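PDB 3DF6: ORF99 from Acidianus Filamentous Virus 1, which is of unknown function but may act as an anti-CRISPR protein, as its AcrID1 relatives do. Local coordinates for residues 77-80 with 84-87; 18-23 with 92-97; 8-13 with 29-34; 61-66 with 71-76. The protein carries 2 engineered substitutions. All blocks are in the same frame, centred on the assembly; numbering follows the deposited sequence.

Interaction 1 (77-80 with 84-87); sequences YVRQ and KYTV
Y77 and Y85 meet through different first torsions. In Y77, CG sits between the backbone N and the carbonyl carbon (chi1 62°). In Y85, CG lies beside the backbone N (chi1 -57°). The two side chains lie side by side and point the same way, but their rings are turned against each other. The edge of Y85 is turned toward the face of Y77, an offset edge-to-face pair with planes at 63°. Y77 CD1 and Y85 CD1 are 3.8 Å apart. R79 lies alongside, and its NH1 reaches the edge of the Y85 ring, 3.7 Å from Y85 CE1. The opposite face carries V78, Q80, K84 and T86. There Q80 bends at chi2 and gives a bent hydrogen bond from NE2 to T86 OG1 (3.0 Å), with OG1 tilted from the amide plane. Two backbone bonds of 2.9 Å, V78 N to T86 O and T86 N to V78 O, make V78 and T86 a hydrogen-bonded pair of this antiparallel hairpin. Beyond it, strand 25-34 flanks segment 84-87, and its T32 OG1 is hydrogen-bonded to T86 OG1. D59 of strand 56-64 binds Y77 OH, and F57 of that strand meets the Y77 ring. F38 of helix 35-42 packs on both tyrosines.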
loop_
_atom_site.group_PDB
_atom_site.type_symbol
_atom_site.label_atom_id
_atom_site.label_comp_id
_atom_site.label_asym_id
_atom_site.label_seq_id
_atom_site.Cartn_x
_atom_site.Cartn_y
_atom_site.Cartn_z
ATOM N N TYR C 77 13.603 -8.443 1.813
ATOM C CA TYR C 77 13.274 -9.817 2.193
ATOM C C TYR C 77 14.415 -10.590 2.839
ATOM O O TYR C 77 15.599 -10.223 2.705
ATOM C CB TYR C 77 12.743 -10.620 0.986
ATOM C CG TYR C 77 13.723 -10.783 -0.168
ATOM C CD1 TYR C 77 14.544 -11.913 -0.272
ATOM C CD2 TYR C 77 13.829 -9.796 -1.151
ATOM C CE1 TYR C 77 15.443 -12.051 -1.345
ATOM C CE2 TYR C 77 14.700 -9.922 -2.206
ATOM C CZ TYR C 77 15.500 -11.047 -2.307
ATOM O OH TYR C 77 16.355 -11.138 -3.371
ATOM N N VAL C 78 14.034 -11.680 3.513
ATOM C CA VAL C 78 14.982 -12.668 4.022
ATOM C C VAL C 78 14.769 -13.991 3.270
ATOM O O VAL C 78 13.639 -14.464 3.135
ATOM C CB VAL C 78 14.846 -12.850 5.545
ATOM C CG1 VAL C 78 15.839 -13.905 6.071
ATOM C CG2 VAL C 78 15.044 -11.504 6.273
ATOM N N ARG C 79 15.858 -14.567 2.763
ATOM C CA ARG C 79 15.797 -15.855 2.068
ATOM C C ARG C 79 15.719 -17.020 3.061
ATOM O O ARG C 79 16.606 -17.201 3.896
ATOM C CB ARG C 79 16.994 -16.038 1.140
ATOM C CG ARG C 79 17.064 -15.063 -0.016
ATOM C CD ARG C 79 18.091 -15.546 -1.063
ATOM N NE ARG C 79 18.627 -14.411 -1.815
ATOM C CZ ARG C 79 18.258 -14.045 -3.044
ATOM N NH1 ARG C 79 17.351 -14.737 -3.733
ATOM N NH2 ARG C 79 18.813 -12.977 -3.592
ATOM N N GLN C 80 14.650 -17.803 2.950
ATOM C CA GLN C 80 14.414 -18.935 3.844
ATOM C C GLN C 80 14.765 -20.276 3.173
ATOM O O GLN C 80 15.008 -20.317 1.959
ATOM C CB GLN C 80 12.963 -18.902 4.348
ATOM C CG GLN C 80 12.560 -17.551 4.998
ATOM C CD GLN C 80 13.208 -17.317 6.366
ATOM O OE1 GLN C 80 13.874 -18.202 6.911
ATOM N NE2 GLN C 80 12.994 -16.129 6.931
ATOM N N LYS C 84 11.918 -20.079 0.138
ATOM C CA LYS C 84 10.853 -19.189 0.635
ATOM C C LYS C 84 11.457 -17.822 0.910
ATOM O O LYS C 84 12.650 -17.716 1.181
ATOM C CB LYS C 84 10.238 -19.717 1.938
ATOM C CG LYS C 84 9.761 -21.171 1.919
ATOM C CD LYS C 84 8.397 -21.370 1.256
ATOM C CE LYS C 84 8.067 -22.877 1.227
ATOM N NZ LYS C 84 7.030 -23.235 0.202
ATOM N N TYR C 85 10.628 -16.776 0.854
ATOM C CA TYR C 85 11.098 -15.403 0.960
ATOM C C TYR C 85 10.195 -14.715 1.958
ATOM O O TYR C 85 8.992 -14.575 1.715
ATOM C CB TYR C 85 11.047 -14.713 -0.429
ATOM C CG TYR C 85 11.863 -15.468 -1.490
ATOM C CD1 TYR C 85 13.129 -15.022 -1.883
ATOM C CD2 TYR C 85 11.380 -16.654 -2.062
ATOM C CE1 TYR C 85 13.887 -15.728 -2.837
ATOM C CE2 TYR C 85 12.131 -17.377 -3.003
ATOM C CZ TYR C 85 13.380 -16.911 -3.385
ATOM O OH TYR C 85 14.120 -17.636 -4.317
ATOM N N THR C 86 10.751 -14.360 3.116
ATOM C CA THR C 86 10.011 -13.559 4.084
ATOM C C THR C 86 10.115 -12.069 3.701
ATOM O O THR C 86 11.158 -11.436 3.880
ATOM C CB THR C 86 10.502 -13.771 5.527
ATOM O OG1 THR C 86 10.368 -15.148 5.879
ATOM C CG2 THR C 86 9.690 -12.936 6.507
ATOM N N VAL C 87 9.017 -11.524 3.196
ATOM C CA VAL C 87 8.976 -10.133 2.765
ATOM C C VAL C 87 8.706 -9.222 3.967
ATOM O O VAL C 87 7.740 -9.427 4.724
ATOM C CB VAL C 87 7.941 -9.929 1.633
ATOM C CG1 VAL C 87 7.832 -8.442 1.234
ATOM C CG2 VAL C 87 8.302 -10.783 0.401
#

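Interaction 2 (18-23 with 92-97); sequences LEDRIK and GVNDWV
N94 meets K23 at the backbone. These two residues bury equal areas, and D20 adds a smaller share. The side chain of N94 points toward the turn, with CG beside its own backbone N (chi1 -72°). That puts the whole amide against one carbonyl: N94 ND2 is 3.0 Å from K23 O, and N94 OD1 is 3.3 Å from the same oxygen. The second pair joins two acceptors and is not a bond. K71 of the neighbouring strand lies in the same cluster, and its NZ is hydrogen-bonded to N94 OD1.

D20 comes in across N94, nearly at a right angle, with the carboxylate and amide planes 72° apart. D20 OD1 stops 4.2 Å from N94 OD1. The two oxygens share K71 NZ, which forms a salt bridge with D20, so the lysine probably offsets their mutual repulsion. The side chain of K23 leads away from this group. Its chain bends at chi2 and curls back over the turn, where NZ gives a hydrogen bond of 2.6 Å to D20 O. Its ion pair with D20 OD2 is long, at 3.9 Å.

Next to K23, I22 pairs with a strand of the second subunit, and the sheet runs on across that interface. D20 itself has positive phi and closes helix 3-18. The arrangement is a Schellman motif at a helix C-terminus, joined to the adjoining antiparallel sheet by a shared lysine.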
loop_
_atom_site.group_PDB
_atom_site.type_symbol
_atom_site.label_atom_id
_atom_site.label_comp_id
_atom_site.label_asym_id
_atom_site.label_seq_id
_atom_site.Cartn_x
_atom_site.Cartn_y
_atom_site.Cartn_z
ATOM N N LEU C 18 2.120 -0.879 -11.173
ATOM C CA LEU C 18 2.650 -0.875 -12.532
ATOM C C LEU C 18 1.685 -0.256 -13.584
ATOM O O LEU C 18 2.147 0.422 -14.526
ATOM C CB LEU C 18 3.194 -2.273 -12.948
ATOM C CG LEU C 18 4.272 -2.872 -12.007
ATOM C CD1 LEU C 18 4.586 -4.347 -12.374
ATOM C CD2 LEU C 18 5.556 -2.035 -11.946
ATOM N N GLU C 19 0.373 -0.461 -13.404
ATOM C CA GLU C 19 -0.689 0.200 -14.204
ATOM C C GLU C 19 -0.814 1.707 -13.978
ATOM O O GLU C 19 -1.488 2.404 -14.755
ATOM C CB GLU C 19 -2.048 -0.402 -13.864
ATOM C CG GLU C 19 -2.272 -1.766 -14.415
ATOM C CD GLU C 19 -3.632 -2.338 -14.048
ATOM O OE1 GLU C 19 -4.532 -1.583 -13.605
ATOM O OE2 GLU C 19 -3.787 -3.565 -14.216
ATOM N N ASP C 20 -0.178 2.191 -12.903
ATOM C CA ASP C 20 -0.262 3.565 -12.447
ATOM C C ASP C 20 -1.636 3.970 -11.910
ATOM O O ASP C 20 -1.973 5.146 -11.887
ATOM C CB ASP C 20 0.204 4.555 -13.526
ATOM C CG ASP C 20 0.678 5.857 -12.933
ATOM O OD1 ASP C 20 1.333 5.834 -11.864
ATOM O OD2 ASP C 20 0.388 6.905 -13.534
ATOM N N ARG C 21 -2.427 2.995 -11.482
ATOM C CA ARG C 21 -3.631 3.255 -10.702
ATOM C C ARG C 21 -3.198 3.575 -9.267
ATOM O O ARG C 21 -3.668 4.566 -8.655
ATOM C CB ARG C 21 -4.582 2.060 -10.785
ATOM C CG ARG C 21 -4.947 1.713 -12.223
ATOM C CD ARG C 21 -6.317 1.050 -12.343
ATOM N NE ARG C 21 -7.406 1.944 -11.962
ATOM C CZ ARG C 21 -8.685 1.720 -12.254
ATOM N NH1 ARG C 21 -9.028 0.636 -12.941
ATOM N NH2 ARG C 21 -9.617 2.575 -11.863
ATOM N N ILE C 22 -2.285 2.750 -8.741
ATOM C CA ILE C 22 -1.539 3.144 -7.546
ATOM C C ILE C 22 -0.314 3.877 -8.089
ATOM O O ILE C 22 0.493 3.295 -8.808
ATOM C CB ILE C 22 -1.167 1.962 -6.648
ATOM C CG1 ILE C 22 -2.437 1.315 -6.041
ATOM C CG2 ILE C 22 -0.239 2.412 -5.509
ATOM C CD1 ILE C 22 -2.176 -0.107 -5.462
ATOM N N LYS C 23 -0.220 5.177 -7.809
ATOM C CA LYS C 23 0.871 5.982 -8.346
ATOM C C LYS C 23 2.200 5.582 -7.683
ATOM O O LYS C 23 3.197 5.368 -8.378
ATOM C CB LYS C 23 0.621 7.468 -8.097
ATOM C CG LYS C 23 -0.770 7.994 -8.507
ATOM C CD LYS C 23 -1.098 7.693 -9.942
ATOM C CE LYS C 23 -2.582 8.003 -10.241
ATOM N NZ LYS C 23 -2.942 7.562 -11.602
ATOM N N GLY C 92 6.959 1.170 -3.962
ATOM C CA GLY C 92 6.825 1.463 -5.388
ATOM C C GLY C 92 6.996 2.955 -5.588
ATOM O O GLY C 92 6.322 3.750 -4.935
ATOM N N VAL C 93 7.898 3.320 -6.491
ATOM C CA VAL C 93 8.292 4.706 -6.726
ATOM C C VAL C 93 8.208 4.991 -8.234
ATOM O O VAL C 93 8.476 4.112 -9.049
ATOM C CB VAL C 93 9.753 4.879 -6.162
ATOM C CG1 VAL C 93 10.524 5.968 -6.818
ATOM C CG2 VAL C 93 9.715 5.094 -4.646
ATOM N N ASN C 94 7.867 6.216 -8.609
ATOM C CA ASN C 94 7.926 6.631 -10.008
ATOM C C ASN C 94 9.223 7.347 -10.236
ATOM O O ASN C 94 9.724 7.959 -9.314
ATOM C CB ASN C 94 6.830 7.636 -10.292
ATOM C CG ASN C 94 5.494 7.004 -10.323
ATOM O OD1 ASN C 94 5.353 5.881 -10.791
ATOM N ND2 ASN C 94 4.502 7.708 -9.828
ATOM N N ASP C 95 9.752 7.296 -11.454
ATOM C CA ASP C 95 10.942 8.062 -11.783
ATOM C C ASP C 95 10.855 8.494 -13.247
ATOM O O ASP C 95 10.387 7.733 -14.109
ATOM C CB ASP C 95 12.178 7.190 -11.561
ATOM C CG ASP C 95 13.507 7.981 -11.542
ATOM O OD1 ASP C 95 13.519 9.236 -11.482
ATOM O OD2 ASP C 95 14.569 7.312 -11.583
ATOM N N TRP C 96 11.300 9.719 -13.513
ATOM C CA TRP C 96 11.474 10.212 -14.868
ATOM C C TRP C 96 12.879 9.860 -15.291
ATOM O O TRP C 96 13.852 10.129 -14.574
ATOM C CB TRP C 96 11.309 11.730 -14.933
ATOM C CG TRP C 96 11.541 12.321 -16.305
ATOM C CD1 TRP C 96 12.750 12.571 -16.915
ATOM C CD2 TRP C 96 10.539 12.762 -17.219
ATOM N NE1 TRP C 96 12.554 13.134 -18.151
ATOM C CE2 TRP C 96 11.205 13.260 -18.367
ATOM C CE3 TRP C 96 9.134 12.778 -17.186
ATOM C CZ2 TRP C 96 10.517 13.784 -19.465
ATOM C CZ3 TRP C 96 8.451 13.291 -18.294
ATOM C CH2 TRP C 96 9.149 13.782 -19.412
ATOM N N VAL C 97 12.988 9.299 -16.484
ATOM C CA VAL C 97 14.255 8.820 -16.968
ATOM C C VAL C 97 14.441 9.289 -18.419
ATOM O O VAL C 97 13.459 9.553 -19.132
ATOM C CB VAL C 97 14.338 7.283 -16.796
ATOM C CG1 VAL C 97 15.702 6.765 -17.151
ATOM C CG2 VAL C 97 14.075 6.928 -15.354
#

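Interaction 3 (8-13 with 29-34); sequences KLLIKV and LNTTLD
L10 reaches from helix 3-18 toward L29 and T31 on strand 25-34. This is helix-on-sheet packing: the helix lies over one face of the antiparallel sheet. The nearest CA atoms, L10 CA and L29 CA, are 10.2 Å apart, and side chains bridge the layers.

The L10 side chain points toward the strand. Its CG lies beside the backbone N, and chi2 of 179° sets CD1 anti to CA and turns CD2 to the side. The fork then splits between two partners. L10 CD2 meets L29 CD2 tip to tip at 4.2 Å. The other methyl, CD1, turns to T31. L29 and T31 are two residues apart and face the helix together, so the leucine fork ends over the strand between them. L33, further along, also points to this side. Its side chain stays 4.7 Å from segment 8-13, and it packs on H7 and on L41 of helix 35-42.

N30 and T32 lie on the other sheet face, beside T86 and K84 of strand 84-96. At the edge of the sheet, L29 pairs with a strand of the second subunit, which extends the sheet beyond this chain.

T31 divides its two branches. OG1 is anti to the backbone N (chi1 -173°) and is hydrogen-bonded to H7 NE2, about one helical turn before L10. CG2 is left for the apolar contact, where it meets L10 CD1 tip to tip at 3.9 Å.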
loop_
_atom_site.group_PDB
_atom_site.type_symbol
_atom_site.label_atom_id
_atom_site.label_comp_id
_atom_site.label_asym_id
_atom_site.label_seq_id
_atom_site.Cartn_x
_atom_site.Cartn_y
_atom_site.Cartn_z
ATOM N N LYS C 8 -1.967 -12.986 -2.856
ATOM C CA LYS C 8 -2.658 -12.565 -4.079
ATOM C C LYS C 8 -2.942 -11.054 -4.096
ATOM O O LYS C 8 -2.776 -10.404 -5.129
ATOM C CB LYS C 8 -3.974 -13.339 -4.271
ATOM C CG LYS C 8 -3.818 -14.632 -5.033
ATOM C CD LYS C 8 -5.162 -15.364 -5.229
ATOM C CE LYS C 8 -6.173 -14.541 -6.056
ATOM N NZ LYS C 8 -7.515 -15.175 -6.088
ATOM N N LEU C 9 -3.399 -10.505 -2.975
ATOM C CA LEU C 9 -3.593 -9.051 -2.877
ATOM C C LEU C 9 -2.282 -8.269 -3.032
ATOM O O LEU C 9 -2.235 -7.261 -3.749
ATOM C CB LEU C 9 -4.334 -8.650 -1.588
ATOM C CG LEU C 9 -4.541 -7.138 -1.374
ATOM C CD1 LEU C 9 -5.908 -6.836 -0.790
ATOM C CD2 LEU C 9 -3.424 -6.494 -0.495
ATOM N N LEU C 10 -1.209 -8.734 -2.394
ATOM C CA LEU C 10 0.081 -8.049 -2.544
ATOM C C LEU C 10 0.540 -7.997 -4.006
ATOM O O LEU C 10 1.060 -6.970 -4.458
ATOM C CB LEU C 10 1.166 -8.712 -1.697
ATOM C CG LEU C 10 0.956 -8.758 -0.170
ATOM C CD1 LEU C 10 2.129 -9.473 0.515
ATOM C CD2 LEU C 10 0.755 -7.353 0.393
ATOM N N ILE C 11 0.334 -9.105 -4.728
ATOM C CA ILE C 11 0.684 -9.197 -6.144
ATOM C C ILE C 11 -0.143 -8.197 -6.948
ATOM O O ILE C 11 0.390 -7.509 -7.822
ATOM C CB ILE C 11 0.501 -10.658 -6.696
ATOM C CG1 ILE C 11 1.539 -11.602 -6.083
ATOM C CG2 ILE C 11 0.622 -10.696 -8.221
ATOM C CD1 ILE C 11 1.136 -13.067 -6.149
ATOM N N LYS C 12 -1.439 -8.139 -6.655
ATOM C CA LYS C 12 -2.352 -7.176 -7.248
ATOM C C LYS C 12 -1.984 -5.705 -6.977
ATOM O O LYS C 12 -2.120 -4.854 -7.873
ATOM C CB LYS C 12 -3.773 -7.458 -6.767
ATOM C CG LYS C 12 -4.846 -6.574 -7.387
ATOM C CD LYS C 12 -4.931 -6.713 -8.918
ATOM C CE LYS C 12 -6.180 -5.995 -9.433
ATOM N NZ LYS C 12 -6.377 -6.095 -10.910
ATOM N N VAL C 13 -1.569 -5.406 -5.743
ATOM C CA VAL C 13 -1.064 -4.068 -5.392
ATOM C C VAL C 13 0.055 -3.697 -6.359
ATOM O O VAL C 13 0.046 -2.598 -6.934
ATOM C CB VAL C 13 -0.606 -3.971 -3.893
ATOM C CG1 VAL C 13 0.233 -2.685 -3.608
ATOM C CG2 VAL C 13 -1.821 -4.032 -2.940
ATOM N N LEU C 29 5.597 -5.189 6.230
ATOM C CA LEU C 29 5.017 -6.521 6.225
ATOM C C LEU C 29 5.966 -7.593 6.744
ATOM O O LEU C 29 7.187 -7.457 6.655
ATOM C CB LEU C 29 4.915 -7.038 4.769
ATOM C CG LEU C 29 4.140 -6.186 3.758
ATOM C CD1 LEU C 29 4.560 -6.506 2.339
ATOM C CD2 LEU C 29 2.612 -6.388 3.992
ATOM N N ASN C 30 5.343 -8.729 7.151
ATOM C CA ASN C 30 6.139 -9.825 7.712
ATOM C C ASN C 30 5.404 -11.073 7.311
ATOM O O ASN C 30 4.685 -11.668 8.100
ATOM C CB ASN C 30 6.360 -9.777 9.219
ATOM C CG ASN C 30 7.347 -10.820 9.707
ATOM O OD1 ASN C 30 7.897 -11.611 8.936
ATOM N ND2 ASN C 30 7.559 -10.836 11.011
ATOM N N THR C 31 5.561 -11.460 6.055
ATOM C CA THR C 31 4.848 -12.620 5.535
ATOM C C THR C 31 5.803 -13.413 4.642
ATOM O O THR C 31 6.712 -12.840 4.022
ATOM C CB THR C 31 3.520 -12.168 4.806
ATOM O OG1 THR C 31 2.733 -13.310 4.439
ATOM C CG2 THR C 31 3.813 -11.291 3.574
ATOM N N THR C 32 5.621 -14.730 4.601
ATOM C CA THR C 32 6.554 -15.586 3.891
ATOM C C THR C 32 5.940 -16.151 2.615
ATOM O O THR C 32 4.954 -16.899 2.658
ATOM C CB THR C 32 7.093 -16.724 4.804
ATOM O OG1 THR C 32 7.786 -16.141 5.909
ATOM C CG2 THR C 32 8.071 -17.626 4.031
ATOM N N LEU C 33 6.553 -15.787 1.494
ATOM C CA LEU C 33 6.111 -16.171 0.168
ATOM C C LEU C 33 6.871 -17.363 -0.381
ATOM O O LEU C 33 8.103 -17.411 -0.295
ATOM C CB LEU C 33 6.327 -15.025 -0.819
ATOM C CG LEU C 33 5.282 -13.909 -0.946
ATOM C CD1 LEU C 33 5.095 -13.167 0.375
ATOM C CD2 LEU C 33 5.718 -12.954 -2.043
ATOM N N ASP C 34 6.107 -18.291 -0.968
ATOM C CA ASP C 34 6.630 -19.356 -1.825
ATOM C C ASP C 34 7.351 -18.715 -3.032
ATOM O O ASP C 34 7.027 -17.594 -3.421
ATOM C CB ASP C 34 5.430 -20.203 -2.283
ATOM C CG ASP C 34 5.782 -21.279 -3.292
ATOM O OD1 ASP C 34 6.976 -21.558 -3.547
ATOM O OD2 ASP C 34 4.829 -21.878 -3.832
#

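Interaction 4 (61-66 with 71-76)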
loop_
_atom_site.group_PDB
_atom_site.type_symbol
_atom_site.label_atom_id
_atom_site.label_comp_id
_atom_site.label_asym_id
_atom_site.label_seq_id
_atom_site.Cartn_x
_atom_site.Cartn_y
_atom_site.Cartn_z
ATOM N N TYR C 61 13.787 -3.328 -8.541
ATOM C CA TYR C 61 13.366 -3.774 -9.868
ATOM C C TYR C 61 12.800 -2.596 -10.632
ATOM O O TYR C 61 11.941 -1.893 -10.126
ATOM C CB TYR C 61 12.301 -4.846 -9.746
ATOM C CG TYR C 61 12.737 -6.028 -8.901
ATOM C CD1 TYR C 61 13.653 -6.965 -9.396
ATOM C CD2 TYR C 61 12.240 -6.204 -7.621
ATOM C CE1 TYR C 61 14.064 -8.074 -8.605
ATOM C CE2 TYR C 61 12.625 -7.299 -6.833
ATOM C CZ TYR C 61 13.530 -8.219 -7.328
ATOM O OH TYR C 61 13.894 -9.290 -6.542
ATOM N N SER C 62 13.276 -2.399 -11.858
ATOM C CA SER C 62 12.854 -1.274 -12.690
ATOM C C SER C 62 12.011 -1.789 -13.874
ATOM O O SER C 62 12.328 -2.836 -14.462
ATOM C CB SER C 62 14.100 -0.501 -13.169
ATOM O OG SER C 62 14.816 -0.003 -12.032
ATOM N N TYR C 63 10.938 -1.056 -14.205
ATOM C CA TYR C 63 10.014 -1.440 -15.272
ATOM C C TYR C 63 9.815 -0.217 -16.165
ATOM O O TYR C 63 9.434 0.855 -15.660
ATOM C CB TYR C 63 8.643 -1.898 -14.698
ATOM C CG TYR C 63 8.733 -2.963 -13.600
ATOM C CD1 TYR C 63 8.460 -4.308 -13.885
ATOM C CD2 TYR C 63 9.108 -2.629 -12.296
ATOM C CE1 TYR C 63 8.545 -5.289 -12.894
ATOM C CE2 TYR C 63 9.197 -3.602 -11.298
ATOM C CZ TYR C 63 8.913 -4.930 -11.617
ATOM O OH TYR C 63 8.992 -5.897 -10.638
ATOM N N ASP C 64 10.078 -0.362 -17.467
ATOM C CA ASP C 64 9.857 0.736 -18.419
ATOM C C ASP C 64 8.346 0.983 -18.480
ATOM O O ASP C 64 7.591 0.076 -18.770
ATOM C CB ASP C 64 10.349 0.363 -19.822
ATOM C CG ASP C 64 11.812 -0.036 -19.858
ATOM O OD1 ASP C 64 12.608 0.466 -19.022
ATOM O OD2 ASP C 64 12.161 -0.858 -20.754
ATOM N N ALA C 65 7.899 2.165 -18.138
ATOM C CA ALA C 65 6.449 2.359 -18.035
ATOM C C ALA C 65 5.867 2.970 -19.288
ATOM O O ALA C 65 4.863 2.499 -19.833
ATOM C CB ALA C 65 6.098 3.198 -16.822
ATOM N N SER C 66 6.508 4.024 -19.747
ATOM C CA SER C 66 5.980 4.871 -20.785
ATOM C C SER C 66 7.221 5.579 -21.245
ATOM O O SER C 66 8.332 5.217 -20.808
ATOM C CB SER C 66 4.966 5.862 -20.226
ATOM O OG SER C 66 3.814 5.178 -19.723
ATOM N N LYS C 71 8.858 2.757 -13.579
ATOM C CA LYS C 71 8.322 2.319 -12.291
ATOM C C LYS C 71 9.424 1.547 -11.598
ATOM O O LYS C 71 10.074 0.701 -12.229
ATOM C CB LYS C 71 7.089 1.419 -12.462
ATOM C CG LYS C 71 5.781 2.075 -12.937
ATOM C CD LYS C 71 5.024 2.712 -11.792
ATOM C CE LYS C 71 3.777 3.472 -12.268
ATOM N NZ LYS C 71 3.176 4.097 -11.060
ATOM N N LYS C 72 9.663 1.855 -10.325
ATOM C CA LYS C 72 10.658 1.115 -9.545
ATOM C C LYS C 72 10.014 0.461 -8.337
ATOM O O LYS C 72 9.233 1.095 -7.611
ATOM C CB LYS C 72 11.802 2.005 -9.081
ATOM C CG LYS C 72 12.672 2.570 -10.244
ATOM C CD LYS C 72 13.844 3.373 -9.635
ATOM C CE LYS C 72 14.812 3.868 -10.690
ATOM N NZ LYS C 72 15.792 4.930 -10.185
ATOM N N LEU C 73 10.361 -0.805 -8.141
ATOM C CA LEU C 73 9.846 -1.616 -7.043
ATOM C C LEU C 73 10.985 -2.079 -6.140
ATOM O O LEU C 73 11.939 -2.705 -6.595
ATOM C CB LEU C 73 9.112 -2.841 -7.612
ATOM C CG LEU C 73 8.350 -3.678 -6.580
ATOM C CD1 LEU C 73 7.032 -2.919 -6.173
ATOM C CD2 LEU C 73 8.082 -5.080 -7.092
ATOM N N PHE C 74 10.896 -1.756 -4.854
ATOM C CA PHE C 74 11.884 -2.206 -3.887
ATOM C C PHE C 74 11.245 -3.273 -3.006
ATOM O O PHE C 74 10.194 -3.029 -2.414
ATOM C CB PHE C 74 12.332 -1.035 -3.012
ATOM C CG PHE C 74 13.002 0.059 -3.766
ATOM C CD1 PHE C 74 14.387 0.100 -3.845
ATOM C CD2 PHE C 74 12.250 1.064 -4.397
ATOM C CE1 PHE C 74 15.038 1.119 -4.540
ATOM C CE2 PHE C 74 12.886 2.090 -5.112
ATOM C CZ PHE C 74 14.291 2.112 -5.186
ATOM N N VAL C 75 11.880 -4.442 -2.915
ATOM C CA VAL C 75 11.377 -5.541 -2.088
ATOM C C VAL C 75 12.457 -5.912 -1.088
ATOM O O VAL C 75 13.563 -6.286 -1.464
ATOM C CB VAL C 75 10.978 -6.807 -2.923
ATOM C CG1 VAL C 75 10.384 -7.883 -2.019
ATOM C CG2 VAL C 75 9.981 -6.449 -4.024
ATOM N N GLU C 76 12.140 -5.764 0.188
ATOM C CA GLU C 76 13.048 -6.124 1.251
ATOM C C GLU C 76 12.656 -7.504 1.784
ATOM O O GLU C 76 11.502 -7.714 2.168
ATOM C CB GLU C 76 12.951 -5.085 2.370
ATOM C CG GLU C 76 14.006 -5.221 3.459
ATOM C CD GLU C 76 13.674 -4.383 4.706
ATOM O OE1 GLU C 76 12.602 -3.763 4.732
ATOM O OE2 GLU C 76 14.485 -4.349 5.652
#
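Y63 and Y61 fit against L73 on one face of an antiparallel beta hairpin, formed by strands 56-64 and 69-80. Both rings have CG beside the backbone N, chi1 -51° in Y63 and -56° in Y61. Each therefore slants past its paired residue toward the next side chain on the same face.

The Y63 ring slants across L73. Its CE2 nestles at L73 CB, 3.8 Å away, and its OH comes to 3.8 Å from L73 CD2. The step between K71 and L73 thus takes in one ring edge. Y61 repeats the fit one pair along. Its edge fills the step beyond L73, with Y61 CE2 4.0 Å from V75 CG2. At the turn end, the methyl of A65 butts against the lysine chain, A65 CB to K71 CG at 4.1 Å. On the other face S62 OG lies against the extended chain of K72, 3.8 Å from K72 CG.

Four backbone bonds hold this register. Y61 with L73 and Y63 with K71 each form a hydrogen-bonded pair.

The tyrosine face is covered by two helices. F38 and I42 of helix 35-42 pack on Y61, and L18 of helix 3-18 packs on Y63 and K71. The Y63 hydroxyl is hydrogen-bonded to I42 O. K71 O lies in the plane of the Y63 ring, at its edge, 3.5 Å from Y63 CD2.

All four contacts reach one antiparallel sheet. Interactions 1 and 4 share strand 69-80, and their centres are about 19 Å apart on opposite sides of the chain's centre. They touch where V87 CG1 lies 4.2 Å from V75 CG1. Interactions 2 and 4 are the closest pair, with centres about 8 Å apart. A probable hydrogen bond from V93 N to K72 O (2.8 Å) joins them, besides the shared K71. Interactions 1 and 3 meet because strands 84-96 and 25-34 are neighbours in the sheet; their centres are about 11 Å apart. Interaction 3 meets interaction 2 where I22 CD1 packs on V13 O. Both touch the second subunit. A bound calcium ion lies about 7 Å from the side chain of Y63 in interaction 4.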